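Local coordinates for HD domain-containing protein (Aquifex aeolicus, PDB 2HEK), which is of unproven function, perhaps a dGTPase of the HD-domain family, and binds a zinc ion, with GDP held at sites away from it, at residues E73-L76 with V77-A80. Numbering follows the deposited sequence.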
ATOM      1  N   GLU A  73      10.485 -24.053  22.179  1.00 39.98           N
ATOM      2  CA  GLU A  73       9.317 -24.879  21.911  1.00 37.80           C
ATOM      3  C   GLU A  73       8.438 -24.239  20.842  1.00 35.20           C
ATOM      4  O   GLU A  73       7.240 -24.067  21.047  1.00 32.69           O
ATOM      5  CB  GLU A  73       8.497 -25.069  23.204  1.00 38.88           C
ATOM      6  CG  GLU A  73       9.284 -25.683  24.412  1.00 37.09           C
ATOM      7  CD  GLU A  73       8.319 -26.190  25.454  1.00 38.92           C
ATOM      8  OE1 GLU A  73       7.613 -27.190  25.173  1.00 42.42           O
ATOM      9  OE2 GLU A  73       8.197 -25.557  26.527  1.00 39.05           O
ATOM     10  N   LYS A  74       9.038 -23.859  19.726  1.00 35.80           N
ATOM     11  CA  LYS A  74       8.320 -23.138  18.661  1.00 35.67           C
ATOM     12  C   LYS A  74       7.135 -23.934  18.102  1.00 32.49           C
ATOM     13  O   LYS A  74       6.020 -23.411  17.989  1.00 34.94           O
ATOM     14  CB  LYS A  74       9.303 -22.739  17.552  1.00 36.59           C
ATOM     15  CG  LYS A  74       8.646 -22.071  16.303  1.00 39.73           C
ATOM     16  CD  LYS A  74       9.692 -21.457  15.348  1.00 43.03           C
ATOM     17  CE  LYS A  74      10.676 -22.489  14.805  1.00 48.17           C
ATOM     18  NZ  LYS A  74      11.421 -21.927  13.619  1.00 51.87           N
ATOM     19  N   GLU A  75       7.342 -25.198  17.760  1.00 28.80           N
ATOM     20  CA  GLU A  75       6.251 -25.934  17.104  1.00 33.06           C
ATOM     21  C   GLU A  75       5.045 -26.040  18.019  1.00 31.66           C
ATOM     22  O   GLU A  75       3.901 -25.899  17.585  1.00 31.86           O
ATOM     23  CB  GLU A  75       6.700 -27.312  16.602  1.00 37.75           C
ATOM     24  CG  GLU A  75       5.551 -28.123  15.926  1.00 42.67           C
ATOM     25  CD  GLU A  75       5.045 -27.519  14.595  1.00 46.37           C
ATOM     26  OE1 GLU A  75       5.604 -26.492  14.094  1.00 46.48           O
ATOM     27  OE2 GLU A  75       4.092 -28.103  14.046  1.00 47.75           O
ATOM     28  N   LEU A  76       5.295 -26.226  19.309  1.00 31.41           N
ATOM     29  CA  LEU A  76       4.180 -26.464  20.221  1.00 32.71           C
ATOM     30  C   LEU A  76       3.350 -25.190  20.373  1.00 30.66           C
ATOM     31  O   LEU A  76       2.124 -25.252  20.406  1.00 31.27           O
ATOM     32  CB  LEU A  76       4.689 -26.930  21.597  1.00 34.88           C
ATOM     33  CG  LEU A  76       3.569 -27.149  22.601  1.00 39.33           C
ATOM     34  CD1 LEU A  76       2.786 -28.412  22.208  1.00 38.28           C
ATOM     35  CD2 LEU A  76       4.131 -27.263  24.006  1.00 44.01           C
ATOM     36  N   VAL A  77       4.026 -24.039  20.504  1.00 28.70           N
ATOM     37  CA  VAL A  77       3.306 -22.777  20.682  1.00 28.56           C
ATOM     38  C   VAL A  77       2.593 -22.420  19.368  1.00 27.11           C
ATOM     39  O   VAL A  77       1.501 -21.883  19.413  1.00 28.57           O
ATOM     40  CB  VAL A  77       4.204 -21.635  21.234  1.00 29.32           C
ATOM     41  CG1 VAL A  77       5.241 -21.231  20.253  1.00 35.42           C
ATOM     42  CG2 VAL A  77       3.369 -20.377  21.588  1.00 30.78           C
ATOM     43  N   LYS A  78       3.183 -22.764  18.215  1.00 26.04           N
ATOM     44  CA  LYS A  78       2.540 -22.500  16.922  1.00 29.56           C
ATOM     45  C   LYS A  78       1.254 -23.284  16.859  1.00 30.08           C
ATOM     46  O   LYS A  78       0.199 -22.762  16.430  1.00 29.98           O
ATOM     47  CB  LYS A  78       3.427 -22.890  15.731  1.00 28.47           C
ATOM     48  CG  LYS A  78       4.548 -21.858  15.421  1.00 31.06           C
ATOM     49  CD  LYS A  78       5.606 -22.477  14.502  1.00 31.99           C
ATOM     50  CE  LYS A  78       4.984 -23.107  13.212  1.00 35.02           C
ATOM     51  NZ  LYS A  78       6.061 -23.777  12.362  1.00 37.27           N
ATOM     52  N   LEU A  79       1.311 -24.539  17.295  1.00 28.39           N
ATOM     53  CA  LEU A  79       0.067 -25.318  17.266  1.00 29.42           C
ATOM     54  C   LEU A  79      -0.924 -24.798  18.286  1.00 28.09           C
ATOM     55  O   LEU A  79      -2.118 -24.811  18.025  1.00 28.31           O
ATOM     56  CB  LEU A  79       0.325 -26.844  17.415  1.00 29.90           C
ATOM     57  CG  LEU A  79       1.169 -27.496  16.302  1.00 33.53           C
ATOM     58  CD1 LEU A  79       1.397 -29.034  16.526  1.00 31.78           C
ATOM     59  CD2 LEU A  79       0.568 -27.232  14.909  1.00 34.43           C
ATOM     60  N   ALA A  80      -0.458 -24.341  19.459  1.00 27.90           N
ATOM     61  CA  ALA A  80      -1.381 -23.733  20.419  1.00 27.69           C
ATOM     62  C   ALA A  80      -2.080 -22.520  19.774  1.00 29.32           C
ATOM     63  O   ALA A  80      -3.279 -22.290  19.998  1.00 30.27           O
ATOM     64  CB  ALA A  80      -0.616 -23.305  21.706  1.00 28.68           C
TER
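Val-77 N bonds to Glu-73 O at 3.3 Å, and the N atoms of Lys-78, Leu-79 and Ala-80 repeat the i to i+4 step onto O of Lys-74, Glu-75 and Leu-76 in turn: the first two turns of helix 74-82 in the HD domain, with Glu-73 at the N-cap position. Along helix 51-69, Lys-74 and Lys-78 run alongside each other and point the same way, CG of Lys-74 lying 3.6 Å from CD of Lys-78, while Lys-74 NZ and Lys-78 NZ stay 5.8 Å apart. Glu-75 swings CG away from its own N (chi1 179°) and then bends at chi2 (67°), which brings its carboxylate back over the next turn. There OE1 makes a salt bridge with Lys-78 NZ, weak as a hydrogen bond, and OE2 rests on the isobutyl end of Leu-79. The ammonium also pairs with Glu-63 of helix 51-69; a methionine in place of Lys-78 would probably leave both carboxylates without this shared cation. On another face, Leu-76 and Leu-79 pack on Leu-134 of helix 128-139, and Ala-80, its side chain about 12 Å from the zinc ion, on Ile-154. Val-77 packs between Cys-66 and Ile-154, its CG1 3.2 Å from Lys-74 O.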